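Local coordinates for 5-formaminoimidazole-4-carboxamide-1-(Beta)-D-ribofuranosyl 5'-monophosphate synthetase (Thermococcus kodakarensis, PDB 2PBZ), which probably uses ATP and a divalent metal ion to form a carbon-nitrogen bond in purine biosynthesis, as a PurP-type ligase of the pathway to IMP, at residues A[6-11]-A[72-77]; A[179-184]-A[298-303]; A[232-237]-A[250-255]. All blocks are in the same frame, centred on the assembly; numbering follows the deposited sequence.

Contact 1: residues A[6-11]-A[72-77]; sequences STIASH and AYLGIE
With chi1 of Ile8 at -70°, CG1 lies beside the backbone N and CG2 beside the carbonyl carbon, and both branches of the side chain come to Tyr73. Tyr73 has its ring on the corresponding side of its own backbone, CG beside N (chi1 -85°), and this brings the CD1-CE1 side of the ring to the isoleucine. The two side chains meet at a slant. Ile8 CG2 is 3.6 Å from Tyr73 CE1, while the other branch, extended at chi2, puts Ile8 CD1 3.8 Å from Tyr73 CD1 and 3.9 Å from Tyr73 CB. The same methyl, Ile8 CD1, also lies 4.4 Å from Leu74 CD1, a looser apolar touch on the first residue to leave the helical conformation. Ser10 adds a polar atom at the rim of the ring: its OG lies in the ring plane, 3.7 Å from Tyr73 CE1, and is hydrogen-bonded to Ser69 OG, so this buried hydroxyl has its polar partner outside the two segments and merely touches the ring. Cutting the isoleucine back to an alanine here would probably open a gap beside the CD1-CE1 side of Tyr73 and leave the ring freer to turn. Phe70 and Met54 also touch Ile8, so the isoleucine is buried among apolar groups, whereas Tyr73 is exposed. No hydrogen bond joins the two segments. Ile8 ends strand 5-8, which runs parallel to strand 27-31, with Ser6 also bonded through its backbone to Ile63; Tyr73 is at the C-terminal end of helix 70-73. Such packing of a short helix against the C-terminal end of a parallel strand is consistent with a Rossmann-like N-terminal domain.

Contact 2: residues A[179-184]-A[298-303]; sequences PILERL and LRLAEE
Ile180 and Leu300 meet through aliphatic carbons alone, and Leu300 can be traced outward from helix 290-302. Its CB is 3.8 Å from Ile180 CG2, with the two side chains set obliquely. Beyond CB, chi1 of -76° sets CG beside the backbone N, and the extended chi2 carries CD1 on to Leu181, whose CD2 lies 4.2 Å from Leu300 CD1; these two leucines cross at about a right angle. The other branch of Ile180 reaches the next helical residue: Ile180 CD1 is 3.8 Å from Ala301 CB and 3.9 Å from Ala301 CA, close to the helix backbone itself. Residues 179-182 form the turn between the antiparallel strands 170-178 and 183-194, and Glu182 and Arg183 both face Ser178 in a G1 beta bulge. The hairpin turn thus packs near the C-terminal end of helix 290-302, in what is probably the ATP-grasp part of the chain. Ile180 also touches Glu297 and Arg306, and Leu181 touches Trp284. On the helix, Arg299 NH1 pairs with Glu303 OE2 at 3.0 Å; the oxygen stands above the guanidinium plane, off toward its rim, so the pair is electrostatic and not a directed hydrogen bond.

Contact 3: residues A[232-237]-A[250-255]; sequences LAFVRT and FALHFA
A buried aromatic and aliphatic contact packs helix 224-241 against strand 249-255 of the antiparallel sheet, with Phe234 and Val235 from the helix meeting Phe250 and Leu252 from the strand. The axes of the two short segments come within 10.7 Å and their directions differ by 123°, a spacing that side chains alone bridge; no hydrogen bond crosses. Phe234 and Phe250 form an offset pair: their planes are inclined by only 17°, but the centroids are 5.3 Å apart, so little of one ring lies over the other. The nearest atoms are Phe234 CD2 and Phe250 CE1, 3.4 Å apart. Phe234 swings CG opposite its backbone nitrogen (chi1 -171°), which places the ring against Phe250 and Leu252. Leu252 then lies over one face of that ring in a CH-pi contact, its CD2 4.2 Å from the Phe234 centroid and not far off the ring normal. Val235 reaches the outer end of the other ring, where Val235 CG2 is 4.0 Å from Phe250 CZ, the two side chains crossing at about a right angle. Thus Phe234 meets two strand residues and Phe250 two helix residues. Ala105 of helix 99-109 and Phe92 also touch Phe234, and Phe250 meets the ring of Phe175 on the neighbouring strand 170-178, so the contact continues into a wider hydrophobic core. The side chain of Leu252 is about 8 Å from that of Tyr172, which binds ATP. A helix packed by aromatic and aliphatic residues against an antiparallel sheet in this way is consistent with the alpha+beta core of an ATP-grasp fold.

Overall arrangement
Along the chain, contact 1 closes before the other two open, and contact 3 is nested inside the loop that contact 2 closes. Contact 1 belongs to the Rossmann-like N-terminal part; its centre is about 24 Å from that of contact 2 and about 23 Å from that of contact 3, on the opposite side of the chain's centre from the latter. Contacts 2 and 3 share the part that resembles ATP-grasp enzymes and the same antiparallel sheet, through strands 183-194 and 249-255. Although their centres are about 20 Å apart, they touch: Leu184 CD1 packs 3.9 Å from Phe250 CE2. Helix 224-241 packs on this sheet, which also carries the ATP-binding Tyr172, while helix 290-302 meets the turn between two of its strands.

Contact 1: residues A[6-11]-A[72-77]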
# COMPACT_ATOMS: atom_id res chain seq x y z
N SER A 6 13.27 25.63 -0.59
CA SER A 6 14.25 24.95 0.25
C SER A 6 13.67 24.42 1.56
O SER A 6 12.62 24.86 2.01
CB SER A 6 15.39 25.92 0.56
OG SER A 6 14.89 27.15 1.02
N THR A 7 14.36 23.46 2.18
CA THR A 7 13.91 22.87 3.43
C THR A 7 14.95 21.91 4.01
O THR A 7 15.90 21.54 3.34
CB THR A 7 12.57 22.10 3.24
OG1 THR A 7 12.08 21.66 4.51
CG2 THR A 7 12.76 20.91 2.34
N ILE A 8 14.78 21.53 5.27
CA ILE A 8 15.72 20.63 5.92
C ILE A 8 15.62 19.21 5.35
O ILE A 8 14.55 18.74 4.99
CB ILE A 8 15.47 20.60 7.44
CG1 ILE A 8 15.90 21.93 8.06
CG2 ILE A 8 16.22 19.44 8.08
CD1 ILE A 8 15.61 22.03 9.54
N ALA A 9 16.76 18.53 5.27
CA ALA A 9 16.82 17.17 4.75
C ALA A 9 16.45 16.11 5.77
O ALA A 9 17.29 15.65 6.54
CB ALA A 9 18.19 16.89 4.21
N SER A 10 15.18 15.72 5.77
CA SER A 10 14.65 14.70 6.67
C SER A 10 13.15 14.80 6.63
O SER A 10 12.59 15.64 5.93
CB SER A 10 15.12 14.94 8.10
OG SER A 10 14.61 16.17 8.58
N HIS A 11 12.49 13.93 7.40
CA HIS A 11 11.04 13.87 7.48
C HIS A 11 10.33 13.63 6.13
O HIS A 11 9.91 12.52 5.83
CB HIS A 11 10.49 15.16 8.11
CG HIS A 11 9.02 15.11 8.39
ND1 HIS A 11 8.49 14.46 9.48
CD2 HIS A 11 7.96 15.58 7.68
CE1 HIS A 11 7.17 14.54 9.44
NE2 HIS A 11 6.83 15.22 8.36
N ALA A 72 12.40 20.26 16.22
CA ALA A 72 13.41 19.43 16.83
C ALA A 72 14.81 19.92 16.42
O ALA A 72 15.80 19.65 17.10
CB ALA A 72 13.19 17.97 16.42
N TYR A 73 14.87 20.65 15.31
CA TYR A 73 16.13 21.19 14.79
C TYR A 73 16.24 22.67 15.14
O TYR A 73 17.34 23.24 15.19
CB TYR A 73 16.21 21.07 13.27
CG TYR A 73 16.71 19.75 12.73
CD1 TYR A 73 15.93 18.99 11.88
CD2 TYR A 73 18.00 19.29 13.03
CE1 TYR A 73 16.40 17.80 11.33
CE2 TYR A 73 18.49 18.09 12.48
CZ TYR A 73 17.68 17.35 11.63
OH TYR A 73 18.14 16.18 11.06
N LEU A 74 15.10 23.30 15.35
CA LEU A 74 15.05 24.72 15.68
C LEU A 74 13.90 24.93 16.66
O LEU A 74 12.81 24.36 16.48
CB LEU A 74 14.78 25.53 14.40
CG LEU A 74 15.37 24.98 13.10
CD1 LEU A 74 14.60 25.55 11.92
CD2 LEU A 74 16.86 25.30 13.02
N GLY A 75 14.12 25.73 17.69
CA GLY A 75 13.03 25.95 18.63
C GLY A 75 11.83 26.60 17.96
O GLY A 75 11.90 27.04 16.81
N ILE A 76 10.72 26.65 18.69
CA ILE A 76 9.50 27.27 18.20
C ILE A 76 9.68 28.80 18.13
O ILE A 76 9.13 29.47 17.24
CB ILE A 76 8.32 26.94 19.12
CG1 ILE A 76 8.32 25.44 19.42
CG2 ILE A 76 7.02 27.36 18.48
CD1 ILE A 76 7.17 24.97 20.31
N GLU A 77 10.45 29.32 19.08
CA GLU A 77 10.75 30.75 19.19
C GLU A 77 11.46 31.25 17.94
O GLU A 77 11.02 32.21 17.28
CB GLU A 77 11.68 31.03 20.38
CG GLU A 77 11.12 30.76 21.77
CD GLU A 77 10.72 29.31 21.98
OE1 GLU A 77 11.49 28.40 21.56
OE2 GLU A 77 9.65 29.09 22.59

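Contact 2: residues A[179-184]-A[298-303]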
# COMPACT_ATOMS: atom_id res chain seq x y z
N PRO A 179 -5.87 28.64 0.11
CA PRO A 179 -6.46 29.98 0.01
C PRO A 179 -6.66 30.32 -1.45
O PRO A 179 -7.70 30.82 -1.86
CB PRO A 179 -5.42 30.86 0.67
CG PRO A 179 -4.85 29.96 1.72
CD PRO A 179 -4.68 28.66 0.97
N ILE A 180 -5.66 30.00 -2.27
CA ILE A 180 -5.76 30.28 -3.70
C ILE A 180 -7.02 29.72 -4.33
O ILE A 180 -7.52 30.28 -5.30
CB ILE A 180 -4.58 29.71 -4.47
CG1 ILE A 180 -3.27 30.21 -3.85
CG2 ILE A 180 -4.66 30.12 -5.92
CD1 ILE A 180 -3.17 31.72 -3.80
N LEU A 181 -7.52 28.61 -3.78
CA LEU A 181 -8.73 27.96 -4.32
C LEU A 181 -9.89 28.03 -3.32
O LEU A 181 -11.03 27.72 -3.64
CB LEU A 181 -8.43 26.50 -4.68
CG LEU A 181 -7.26 26.25 -5.63
CD1 LEU A 181 -7.08 24.76 -5.87
CD2 LEU A 181 -7.52 26.96 -6.94
N GLU A 182 -9.57 28.46 -2.11
CA GLU A 182 -10.57 28.60 -1.06
C GLU A 182 -11.36 27.32 -0.85
O GLU A 182 -12.60 27.34 -0.81
CB GLU A 182 -11.53 29.75 -1.39
CG GLU A 182 -10.86 31.10 -1.56
CD GLU A 182 -11.84 32.27 -1.54
OE1 GLU A 182 -12.44 32.54 -0.45
OE2 GLU A 182 -12.03 32.91 -2.61
N ARG A 183 -10.65 26.20 -0.74
CA ARG A 183 -11.30 24.92 -0.51
C ARG A 183 -10.44 24.00 0.32
O ARG A 183 -9.23 24.13 0.36
CB ARG A 183 -11.65 24.23 -1.84
CG ARG A 183 -10.46 23.67 -2.58
CD ARG A 183 -10.86 22.97 -3.87
NE ARG A 183 -9.68 22.58 -4.64
CZ ARG A 183 -9.71 22.11 -5.88
NH1 ARG A 183 -10.86 21.95 -6.52
NH2 ARG A 183 -8.57 21.79 -6.49
N LEU A 184 -11.10 23.07 1.00
CA LEU A 184 -10.45 22.08 1.83
C LEU A 184 -10.35 20.79 1.03
O LEU A 184 -11.36 20.29 0.54
CB LEU A 184 -11.27 21.81 3.10
CG LEU A 184 -10.79 20.61 3.93
CD1 LEU A 184 -9.37 20.89 4.38
CD2 LEU A 184 -11.71 20.37 5.11
N LEU A 298 1.99 27.16 -4.48
CA LEU A 298 2.96 28.21 -4.63
C LEU A 298 2.91 28.76 -6.06
O LEU A 298 2.78 29.96 -6.27
CB LEU A 298 4.34 27.65 -4.32
CG LEU A 298 5.39 28.58 -3.72
CD1 LEU A 298 4.81 29.35 -2.54
CD2 LEU A 298 6.60 27.75 -3.30
N ARG A 299 3.00 27.87 -7.04
CA ARG A 299 2.98 28.29 -8.43
C ARG A 299 1.69 29.02 -8.79
O ARG A 299 1.70 29.97 -9.58
CB ARG A 299 3.13 27.09 -9.36
CG ARG A 299 3.56 27.46 -10.76
CD ARG A 299 3.27 26.33 -11.71
NE ARG A 299 1.85 26.02 -11.68
CZ ARG A 299 1.06 25.98 -12.76
NH1 ARG A 299 1.56 26.22 -13.96
NH2 ARG A 299 -0.24 25.71 -12.62
N LEU A 300 0.57 28.58 -8.24
CA LEU A 300 -0.70 29.23 -8.52
C LEU A 300 -0.68 30.64 -7.97
O LEU A 300 -1.17 31.56 -8.60
CB LEU A 300 -1.86 28.45 -7.89
CG LEU A 300 -2.26 27.18 -8.60
CD1 LEU A 300 -3.45 26.57 -7.89
CD2 LEU A 300 -2.59 27.49 -10.06
N ALA A 301 -0.12 30.80 -6.78
CA ALA A 301 -0.04 32.11 -6.17
C ALA A 301 0.86 33.03 -7.01
O ALA A 301 0.53 34.20 -7.22
CB ALA A 301 0.51 31.98 -4.75
N GLU A 302 1.97 32.50 -7.50
CA GLU A 302 2.90 33.27 -8.33
C GLU A 302 2.19 33.86 -9.53
O GLU A 302 2.24 35.08 -9.77
CB GLU A 302 4.01 32.37 -8.84
CG GLU A 302 4.85 31.76 -7.77
CD GLU A 302 5.77 32.78 -7.14
OE1 GLU A 302 5.26 33.84 -6.68
OE2 GLU A 302 6.99 32.51 -7.09
N GLU A 303 1.54 32.99 -10.29
CA GLU A 303 0.87 33.38 -11.50
C GLU A 303 -0.29 34.33 -11.26
O GLU A 303 -0.87 34.85 -12.22
CB GLU A 303 0.38 32.13 -12.23
CG GLU A 303 1.44 31.06 -12.35
CD GLU A 303 0.90 29.75 -12.87
OE1 GLU A 303 -0.10 29.24 -12.29
OE2 GLU A 303 1.47 29.22 -13.85

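Contact 3: residues A[232-237]-A[250-255]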
# COMPACT_ATOMS: atom_id res chain seq x y z
N LEU A 232 -13.37 20.61 8.02
CA LEU A 232 -13.94 21.93 7.78
C LEU A 232 -14.01 22.70 9.08
O LEU A 232 -13.64 23.86 9.15
CB LEU A 232 -15.34 21.80 7.20
CG LEU A 232 -15.42 21.80 5.67
CD1 LEU A 232 -16.88 21.73 5.25
CD2 LEU A 232 -14.79 23.08 5.13
N ALA A 233 -14.50 22.02 10.12
CA ALA A 233 -14.64 22.64 11.42
C ALA A 233 -13.29 23.06 11.95
O ALA A 233 -13.15 24.12 12.56
CB ALA A 233 -15.31 21.69 12.38
N PHE A 234 -12.28 22.22 11.73
CA PHE A 234 -10.94 22.53 12.22
C PHE A 234 -10.43 23.82 11.59
O PHE A 234 -9.84 24.66 12.27
CB PHE A 234 -9.99 21.38 11.88
CG PHE A 234 -8.65 21.52 12.52
CD1 PHE A 234 -8.48 21.30 13.89
CD2 PHE A 234 -7.54 21.90 11.77
CE1 PHE A 234 -7.23 21.48 14.50
CE2 PHE A 234 -6.29 22.08 12.37
CZ PHE A 234 -6.13 21.86 13.74
N VAL A 235 -10.63 23.96 10.29
CA VAL A 235 -10.20 25.14 9.57
C VAL A 235 -10.87 26.38 10.14
O VAL A 235 -10.20 27.38 10.40
CB VAL A 235 -10.53 25.02 8.08
CG1 VAL A 235 -10.19 26.32 7.37
CG2 VAL A 235 -9.75 23.87 7.49
N ARG A 236 -12.18 26.30 10.36
CA ARG A 236 -12.94 27.43 10.90
C ARG A 236 -12.38 27.93 12.21
O ARG A 236 -12.03 29.09 12.32
CB ARG A 236 -14.41 27.06 11.10
CG ARG A 236 -15.07 26.34 9.93
CD ARG A 236 -14.96 27.12 8.62
NE ARG A 236 -16.01 28.13 8.46
CZ ARG A 236 -16.04 29.02 7.47
NH1 ARG A 236 -15.08 29.02 6.56
NH2 ARG A 236 -17.02 29.91 7.40
N THR A 237 -12.27 27.05 13.20
CA THR A 237 -11.76 27.49 14.50
C THR A 237 -10.30 27.92 14.49
O THR A 237 -9.89 28.75 15.31
CB THR A 237 -11.94 26.42 15.61
OG1 THR A 237 -10.65 25.94 16.01
CG2 THR A 237 -12.81 25.28 15.14
N PHE A 250 -2.17 19.81 6.78
CA PHE A 250 -2.37 19.57 8.20
C PHE A 250 -3.00 18.19 8.28
O PHE A 250 -3.49 17.68 7.28
CB PHE A 250 -3.24 20.67 8.87
CG PHE A 250 -4.70 20.66 8.46
CD1 PHE A 250 -5.66 20.12 9.30
CD2 PHE A 250 -5.11 21.21 7.25
CE1 PHE A 250 -7.02 20.13 8.94
CE2 PHE A 250 -6.45 21.23 6.88
CZ PHE A 250 -7.41 20.69 7.73
N ALA A 251 -2.94 17.57 9.44
CA ALA A 251 -3.51 16.25 9.58
C ALA A 251 -4.17 16.03 10.93
O ALA A 251 -3.72 16.54 11.95
CB ALA A 251 -2.44 15.19 9.36
N LEU A 252 -5.25 15.26 10.90
CA LEU A 252 -5.96 14.92 12.11
C LEU A 252 -5.65 13.44 12.36
O LEU A 252 -5.67 12.64 11.43
CB LEU A 252 -7.46 15.13 11.92
CG LEU A 252 -7.84 16.56 11.52
CD1 LEU A 252 -9.32 16.67 11.24
CD2 LEU A 252 -7.43 17.51 12.63
N HIS A 253 -5.31 13.10 13.59
CA HIS A 253 -4.98 11.72 13.92
C HIS A 253 -6.13 11.07 14.69
O HIS A 253 -6.65 11.64 15.65
CB HIS A 253 -3.67 11.69 14.73
CG HIS A 253 -2.51 12.31 14.01
ND1 HIS A 253 -1.27 12.50 14.60
CD2 HIS A 253 -2.39 12.78 12.74
CE1 HIS A 253 -0.45 13.06 13.73
NE2 HIS A 253 -1.11 13.24 12.59
N PHE A 254 -6.54 9.89 14.26
CA PHE A 254 -7.66 9.22 14.91
C PHE A 254 -7.44 7.78 15.28
O PHE A 254 -6.58 7.10 14.75
CB PHE A 254 -8.90 9.23 14.01
CG PHE A 254 -9.50 10.57 13.80
CD1 PHE A 254 -9.20 11.32 12.66
CD2 PHE A 254 -10.41 11.08 14.72
CE1 PHE A 254 -9.81 12.56 12.44
CE2 PHE A 254 -11.03 12.31 14.51
CZ PHE A 254 -10.74 13.05 13.37
N ALA A 255 -8.30 7.33 16.18
CA ALA A 255 -8.31 5.96 16.64
C ALA A 255 -9.71 5.52 16.23
O ALA A 255 -10.70 6.10 16.69
CB ALA A 255 -8.17 5.91 18.15